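Local coordinates for Lactamase_B domain-containing protein (Bacillus lehensis G1, PDB 7EV5) that probably acts as a zinc-dependent hydrolase of the metallo-beta-lactamase fold, resembling both B3 metallo-beta-lactamases and glyoxalase II, at residues Ile174-Thr185 / Thr196-Leu207. Numbering follows the deposited sequence. Where two conformers were deposited one is given.
Sequences IHNKILPLPERT and TIGQEMDHNPFL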
ATOM      1  N   ILE A 174     -14.484  -1.465   4.538  1.00 13.30           N
ATOM      2  CA  ILE A 174     -14.889  -1.773   3.171  1.00 11.91           C
ATOM      3  C   ILE A 174     -16.219  -1.108   2.835  1.00 12.51           C
ATOM      4  O   ILE A 174     -16.332  -0.375   1.848  1.00 13.29           O
ATOM      5  CB  ILE A 174     -14.917  -3.292   2.944  1.00 13.81           C
ATOM      6  CG1 ILE A 174     -13.494  -3.849   2.985  1.00 13.12           C
ATOM      7  CG2 ILE A 174     -15.583  -3.626   1.608  1.00 19.70           C
ATOM      8  CD1 ILE A 174     -13.430  -5.357   3.009  1.00 15.67           C
ATOM      9  N   HIS A 175     -17.245  -1.347   3.650  1.00 13.30           N
ATOM     10  CA  HIS A 175     -18.570  -0.835   3.320  1.00 12.95           C
ATOM     11  C   HIS A 175     -18.656   0.681   3.457  1.00 13.20           C
ATOM     12  O   HIS A 175     -19.316   1.338   2.642  1.00 15.21           O
ATOM     13  CB  HIS A 175     -19.619  -1.506   4.201  1.00 13.79           C
ATOM     14  CG  HIS A 175     -19.900  -2.923   3.820  1.00 13.98           C
ATOM     15  ND1 HIS A 175     -20.419  -3.272   2.591  1.00 14.19           N
ATOM     16  CD2 HIS A 175     -19.722  -4.082   4.495  1.00 13.50           C
ATOM     17  CE1 HIS A 175     -20.560  -4.583   2.531  1.00 16.11           C
ATOM     18  NE2 HIS A 175     -20.152  -5.099   3.677  1.00 14.09           N
ATOM     19  N   ASN A 176     -18.016   1.254   4.482  1.00 12.02           N
ATOM     20  CA  ASN A 176     -18.216   2.665   4.794  1.00 12.26           C
ATOM     21  C   ASN A 176     -17.228   3.591   4.103  1.00 13.28           C
ATOM     22  O   ASN A 176     -17.545   4.770   3.913  1.00 15.38           O
ATOM     23  CB  ASN A 176     -18.163   2.913   6.307  1.00 11.42           C
ATOM     24  CG  ASN A 176     -19.218   2.130   7.068  1.00 11.56           C
ATOM     25  OD1 ASN A 176     -20.236   1.736   6.509  1.00 14.29           O
ATOM     26  ND2 ASN A 176     -18.953   1.874   8.349  1.00 13.97           N
ATOM     27  N   LYS A 177     -16.051   3.100   3.729  1.00 11.30           N
ATOM     28  CA  LYS A 177     -15.022   3.970   3.177  1.00 11.98           C
ATOM     29  C   LYS A 177     -14.591   3.614   1.763  1.00 10.27           C
ATOM     30  O   LYS A 177     -14.286   4.516   0.981  1.00 15.35           O
ATOM     31  CB  LYS A 177     -13.807   3.971   4.108  1.00 12.44           C
ATOM     32  CG  LYS A 177     -14.171   4.443   5.519  1.00 13.94           C
ATOM     33  CD  LYS A 177     -12.991   4.404   6.445  1.00 12.74           C
ATOM     34  CE  LYS A 177     -13.398   4.925   7.811  1.00 14.77           C
ATOM     35  NZ  LYS A 177     -12.323   4.705   8.819  1.00 16.77           N
ATOM     36  N   ILE A 178     -14.546   2.333   1.408  1.00 12.07           N
ATOM     37  CA  ILE A 178     -14.043   1.938   0.097  1.00 13.77           C
ATOM     38  C   ILE A 178     -15.155   1.833  -0.934  1.00 13.81           C
ATOM     39  O   ILE A 178     -15.099   2.484  -1.984  1.00 14.89           O
ATOM     40  CB  ILE A 178     -13.226   0.644   0.204  1.00 13.00           C
ATOM     41  CG1 ILE A 178     -11.946   0.956   0.972  1.00 15.29           C
ATOM     42  CG2 ILE A 178     -12.921   0.071  -1.182  1.00 14.87           C
ATOM     43  CD1 ILE A 178     -11.018  -0.193   1.076  1.00 20.12           C
ATOM     44  N   LEU A 179     -16.170   1.022  -0.651  1.00 14.55           N
ATOM     45  CA  LEU A 179     -17.225   0.805  -1.636  1.00 16.14           C
ATOM     46  C   LEU A 179     -18.020   2.051  -2.032  1.00 17.31           C
ATOM     47  O   LEU A 179     -18.557   2.049  -3.152  1.00 18.65           O
ATOM     48  CB  LEU A 179     -18.131  -0.362  -1.220  1.00 17.80           C
ATOM     49  CG  LEU A 179     -17.424  -1.716  -1.100  1.00 20.37           C
ATOM     50  CD1 LEU A 179     -18.406  -2.800  -0.689  1.00 24.24           C
ATOM     51  CD2 LEU A 179     -16.702  -2.096  -2.387  1.00 24.72           C
ATOM     52  N   PRO A 180     -18.155   3.107  -1.214  1.00 15.12           N
ATOM     53  CA  PRO A 180     -18.828   4.324  -1.716  1.00 17.08           C
ATOM     54  C   PRO A 180     -18.068   5.068  -2.808  1.00 18.56           C
ATOM     55  O   PRO A 180     -18.645   5.976  -3.424  1.00 20.19           O
ATOM     56  CB  PRO A 180     -18.989   5.196  -0.461  1.00 19.36           C
ATOM     57  CG  PRO A 180     -18.919   4.245   0.671  1.00 17.84           C
ATOM     58  CD  PRO A 180     -17.932   3.193   0.244  1.00 14.68           C
ATOM     59  N   LEU A 181     -16.800   4.739  -3.063  1.00 14.93           N
ATOM     60  CA  LEU A 181     -16.054   5.396  -4.123  1.00 17.49           C
ATOM     61  C   LEU A 181     -16.634   5.020  -5.492  1.00 16.47           C
ATOM     62  O   LEU A 181     -17.358   4.029  -5.616  1.00 18.13           O
ATOM     63  CB  LEU A 181     -14.583   4.992  -4.034  1.00 15.19           C
ATOM     64  CG  LEU A 181     -13.862   5.572  -2.822  1.00 16.47           C
ATOM     65  CD1 LEU A 181     -12.493   4.941  -2.651  1.00 14.47           C
ATOM     66  CD2 LEU A 181     -13.743   7.089  -2.948  1.00 23.99           C
ATOM     67  N   PRO A 182     -16.329   5.797  -6.537  1.00 16.63           N
ATOM     68  CA  PRO A 182     -16.956   5.543  -7.844  1.00 16.37           C
ATOM     69  C   PRO A 182     -16.684   4.127  -8.330  1.00 20.34           C
ATOM     70  O   PRO A 182     -15.601   3.575  -8.123  1.00 19.13           O
ATOM     71  CB  PRO A 182     -16.303   6.586  -8.754  1.00 19.11           C
ATOM     72  CG  PRO A 182     -15.938   7.696  -7.844  1.00 19.32           C
ATOM     73  CD  PRO A 182     -15.532   7.035  -6.549  1.00 16.41           C
ATOM     74  N   GLU A 183     -17.692   3.530  -8.978  1.00 23.05           N
ATOM     75  CA  GLU A 183     -17.611   2.108  -9.304  1.00 25.03           C
ATOM     76  C   GLU A 183     -16.506   1.797 -10.312  1.00 14.84           C
ATOM     77  O   GLU A 183     -15.969   0.682 -10.297  1.00 19.37           O
ATOM     78  CB  GLU A 183     -18.974   1.566  -9.755  1.00 32.34           C
ATOM     79  CG  GLU A 183     -19.941   1.252  -8.600  1.00 30.75           C
ATOM     80  CD  GLU A 183     -21.177   0.472  -9.035  1.00 39.43           C
ATOM     81  OE1 GLU A 183     -21.084  -0.340  -9.979  1.00 37.75           O
ATOM     82  OE2 GLU A 183     -22.248   0.677  -8.425  1.00 43.26           O
ATOM     83  N   ARG A 184     -16.133   2.759 -11.169  1.00 20.04           N
ATOM     84  CA  ARG A 184     -15.062   2.530 -12.138  1.00 16.47           C
ATOM     85  C   ARG A 184     -13.667   2.593 -11.524  1.00 17.82           C
ATOM     86  O   ARG A 184     -12.692   2.300 -12.223  1.00 16.85           O
ATOM     87  CB  ARG A 184     -15.164   3.478 -13.348  1.00 16.57           C
ATOM     88  CG  ARG A 184     -14.474   4.834 -13.180  1.00 25.97           C
ATOM     89  CD  ARG A 184     -14.353   5.587 -14.518  1.00 19.97           C
ATOM     90  NE  ARG A 184     -13.556   6.805 -14.385  1.00 27.53           N
ATOM     91  CZ  ARG A 184     -12.486   7.087 -15.115  1.00 23.36           C
ATOM     92  NH1 ARG A 184     -12.070   6.237 -16.043  1.00 26.40           N
ATOM     93  NH2 ARG A 184     -11.825   8.222 -14.919  1.00 27.63           N
ATOM     94  N   THR A 185     -13.554   2.954 -10.245  1.00 17.62           N
ATOM     95  CA  THR A 185     -12.251   3.075  -9.597  1.00 13.41           C
ATOM     96  C   THR A 185     -11.530   1.737  -9.580  1.00 11.43           C
ATOM     97  O   THR A 185     -12.079   0.725  -9.141  1.00 13.87           O
ATOM     98  CB  THR A 185     -12.439   3.543  -8.155  1.00 13.18           C
ATOM     99  OG1 THR A 185     -13.199   4.754  -8.142  1.00 16.69           O
ATOM    100  CG2 THR A 185     -11.079   3.806  -7.505  1.00 13.54           C
ATOM    101  N   THR A 196     -12.032  -3.607  -9.875  1.00 14.39           N
ATOM    102  CA  THR A 196     -12.678  -2.317  -9.693  1.00 13.63           C
ATOM    103  C   THR A 196     -13.676  -2.420  -8.554  1.00 13.92           C
ATOM    104  O   THR A 196     -14.075  -3.516  -8.146  1.00 14.80           O
ATOM    105  CB  THR A 196     -13.401  -1.808 -10.954  1.00 15.93           C
ATOM    106  OG1 THR A 196     -14.441  -2.730 -11.307  1.00 19.51           O
ATOM    107  CG2 THR A 196     -12.425  -1.637 -12.113  1.00 18.39           C
ATOM    108  N   ILE A 197     -14.045  -1.247  -8.039  1.00 15.82           N
ATOM    109  CA  ILE A 197     -15.041  -1.174  -6.971  1.00 16.29           C
ATOM    110  C   ILE A 197     -16.335  -1.844  -7.406  1.00 19.51           C
ATOM    111  O   ILE A 197     -16.888  -2.686  -6.689  1.00 18.03           O
ATOM    112  CB  ILE A 197     -15.278   0.287  -6.557  1.00 16.10           C
ATOM    113  CG1 ILE A 197     -14.009   0.888  -5.949  1.00 18.83           C
ATOM    114  CG2 ILE A 197     -16.473   0.374  -5.600  1.00 19.92           C
ATOM    115  CD1 ILE A 197     -13.750   0.450  -4.542  1.00 20.70           C
ATOM    116  N   GLY A 198     -16.818  -1.499  -8.605  1.00 15.96           N
ATOM    117  CA  GLY A 198     -18.080  -2.054  -9.075  1.00 18.70           C
ATOM    118  C   GLY A 198     -18.043  -3.562  -9.211  1.00 21.07           C
ATOM    119  O   GLY A 198     -18.991  -4.251  -8.831  1.00 22.06           O
ATOM    120  N   GLN A 199     -16.941  -4.100  -9.741  1.00 18.11           N
ATOM    121  CA  GLN A 199     -16.844  -5.546  -9.901  1.00 21.97           C
ATOM    122  C   GLN A 199     -16.881  -6.266  -8.559  1.00 20.94           C
ATOM    123  O   GLN A 199     -17.489  -7.335  -8.440  1.00 23.45           O
ATOM    124  CB  GLN A 199     -15.581  -5.908 -10.681  1.00 25.54           C
ATOM    125  CG  GLN A 199     -15.680  -5.591 -12.164  1.00 26.89           C
ATOM    126  CD  GLN A 199     -16.937  -6.145 -12.802  1.00 33.82           C
ATOM    127  OE1 GLN A 199     -17.207  -7.348 -12.727  1.00 35.52           O
ATOM    128  NE2 GLN A 199     -17.717  -5.269 -13.432  1.00 24.51           N
ATOM    129  N   GLU A 200     -16.233  -5.706  -7.534  1.00 20.97           N
ATOM    130  CA  GLU A 200     -16.234  -6.379  -6.239  1.00 18.20           C
ATOM    131  C   GLU A 200     -17.589  -6.249  -5.557  1.00 25.86           C
ATOM    132  O   GLU A 200     -18.060  -7.191  -4.910  1.00 20.46           O
ATOM    133  CB  GLU A 200     -15.101  -5.856  -5.354  1.00 18.35           C
ATOM    134  CG  GLU A 200     -13.707  -6.195  -5.887  1.00 16.27           C
ATOM    135  CD  GLU A 200     -13.580  -7.640  -6.327  1.00 14.64           C
ATOM    136  OE1 GLU A 200     -13.863  -8.538  -5.512  1.00 16.95           O
ATOM    137  OE2 GLU A 200     -13.182  -7.878  -7.489  1.00 16.96           O
ATOM    138  N   MET A 201     -18.226  -5.086  -5.696  1.00 23.52           N
ATOM    139  CA  MET A 201     -19.572  -4.904  -5.161  0.59 22.23           C
ATOM    140  C   MET A 201     -20.525  -5.958  -5.710  1.00 27.08           C
ATOM    141  O   MET A 201     -21.388  -6.466  -4.985  1.00 30.31           O
ATOM    142  CB  MET A 201     -20.060  -3.498  -5.511  0.59 24.01           C
ATOM    143  CG  MET A 201     -21.408  -3.096  -4.925  0.59 25.20           C
ATOM    144  SD  MET A 201     -21.775  -1.365  -5.286  0.59 26.13           S
ATOM    145  CE  MET A 201     -20.127  -0.660  -5.236  0.59 31.13           C
ATOM    146  N   ASP A 202     -20.380  -6.303  -6.984  1.00 26.90           N
ATOM    147  CA  ASP A 202     -21.290  -7.234  -7.630  1.00 29.18           C
ATOM    148  C   ASP A 202     -20.891  -8.696  -7.479  1.00 31.16           C
ATOM    149  O   ASP A 202     -21.760  -9.568  -7.588  1.00 31.39           O
ATOM    150  CB  ASP A 202     -21.411  -6.896  -9.118  1.00 29.97           C
ATOM    151  CG  ASP A 202     -22.037  -5.536  -9.356  1.00 35.08           C
ATOM    152  OD1 ASP A 202     -22.632  -4.976  -8.408  1.00 37.00           O
ATOM    153  OD2 ASP A 202     -21.930  -5.025 -10.491  1.00 44.23           O
ATOM    154  N   HIS A 203     -19.614  -8.998  -7.234  1.00 28.38           N
ATOM    155  CA  HIS A 203     -19.176 -10.386  -7.327  1.00 24.40           C
ATOM    156  C   HIS A 203     -18.272 -10.888  -6.208  1.00 26.66           C
ATOM    157  O   HIS A 203     -18.001 -12.092  -6.179  1.00 24.41           O
ATOM    158  CB  HIS A 203     -18.497 -10.654  -8.681  1.00 31.20           C
ATOM    159  CG  HIS A 203     -19.235 -10.080  -9.852  1.00 34.19           C
ATOM    160  ND1 HIS A 203     -20.549 -10.391 -10.130  1.00 44.48           N
ATOM    161  CD2 HIS A 203     -18.842  -9.216 -10.816  1.00 35.42           C
ATOM    162  CE1 HIS A 203     -20.934  -9.741 -11.213  1.00 40.52           C
ATOM    163  NE2 HIS A 203     -19.916  -9.021 -11.650  1.00 43.33           N
ATOM    164  N   ASN A 204     -17.789 -10.043  -5.304  1.00 21.21           N
ATOM    165  CA  ASN A 204     -16.941 -10.527  -4.217  1.00 23.61           C
ATOM    166  C   ASN A 204     -17.800 -11.304  -3.227  1.00 27.11           C
ATOM    167  O   ASN A 204     -18.717 -10.724  -2.632  1.00 24.25           O
ATOM    168  CB  ASN A 204     -16.259  -9.352  -3.517  1.00 20.04           C
ATOM    169  CG  ASN A 204     -15.171  -9.791  -2.547  1.00 24.18           C
ATOM    170  OD1 ASN A 204     -15.404 -10.609  -1.660  1.00 22.95           O
ATOM    171  ND2 ASN A 204     -13.971  -9.221  -2.701  1.00 15.19           N
ATOM    172  N   PRO A 205     -17.536 -12.596  -3.008  1.00 26.69           N
ATOM    173  CA  PRO A 205     -18.426 -13.395  -2.148  1.00 26.68           C
ATOM    174  C   PRO A 205     -18.401 -12.995  -0.685  1.00 33.37           C
ATOM    175  O   PRO A 205     -19.330 -13.353   0.050  1.00 33.41           O
ATOM    176  CB  PRO A 205     -17.921 -14.830  -2.349  1.00 24.23           C
ATOM    177  CG  PRO A 205     -16.504 -14.673  -2.785  1.00 30.18           C
ATOM    178  CD  PRO A 205     -16.443 -13.400  -3.580  1.00 23.20           C
ATOM    179  N   PHE A 206     -17.381 -12.270  -0.235  1.00 26.26           N
ATOM    180  CA  PHE A 206     -17.306 -11.809   1.144  1.00 29.16           C
ATOM    181  C   PHE A 206     -18.034 -10.490   1.367  1.00 31.38           C
ATOM    182  O   PHE A 206     -18.037  -9.983   2.496  1.00 36.29           O
ATOM    183  CB  PHE A 206     -15.843 -11.678   1.581  1.00 26.74           C
ATOM    184  CG  PHE A 206     -15.042 -12.933   1.402  1.00 25.48           C
ATOM    185  CD1 PHE A 206     -14.865 -13.814   2.456  1.00 26.02           C
ATOM    186  CD2 PHE A 206     -14.458 -13.230   0.182  1.00 26.02           C
ATOM    187  CE1 PHE A 206     -14.127 -14.972   2.298  1.00 27.85           C
ATOM    188  CE2 PHE A 206     -13.720 -14.392   0.016  1.00 24.83           C
ATOM    189  CZ  PHE A 206     -13.553 -15.261   1.076  1.00 27.70           C
ATOM    190  N   LEU A 207     -18.659  -9.928   0.332  1.00 27.70           N
ATOM    191  CA  LEU A 207     -19.295  -8.619   0.424  1.00 34.41           C
ATOM    192  C   LEU A 207     -20.817  -8.659   0.361  1.00 40.88           C
ATOM    193  O   LEU A 207     -21.449  -7.601   0.458  1.00 47.56           O
ATOM    194  CB  LEU A 207     -18.740  -7.666  -0.642  1.00 33.67           C
ATOM    195  CG  LEU A 207     -17.256  -7.315  -0.497  1.00 27.95           C
ATOM    196  CD1 LEU A 207     -16.923  -6.066  -1.287  1.00 30.55           C
ATOM    197  CD2 LEU A 207     -16.873  -7.158   0.972  1.00 30.72           C
TER
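Ile174, near the end of helix 167-178, meets Leu207 in the turn after helix 197-203, beside the sheet of the metallo-beta-lactamase fold that contains strand 136-140, where Tyr139 touches Leu181, Pro182 and Thr185. The pair illustrates how a helix end, its exit loop and a later helix can share one apolar seam: the two side chains cross at about a right angle, Ile174 CG2 3.8 Å from Leu207 CD2, and both residues also rest on Ile157. The edge of the His175 ring faces the carbonyl oxygen of Leu207. Ile178 then packs tightly, its CG2 3.5 Å from CD1 of Ile197. Leu179 branches, with CD1 tip to tip with Leu207 CD1 at 3.6 Å, while its side chain slants across that of Ile197, CD2 4.1 Å from Ile197 CG2. At the type I turn Pro182-Thr185 the helix start is gripped by backbone. Pro182 O accepts hydrogen bonds from Thr185 N and OG1, both on the same face of its plane. Glu183 O takes the N-H of Gly198 in its carbonyl plane, on a lone pair (2.9 Å), while the extended Glu183 side chain lies over Gly198 CA and meets Met201. Last, Thr185 O accepts a hydrogen bond from Ile197 N (3.0 Å), which approaches at a C=O...N angle of 165°, nearly end-on.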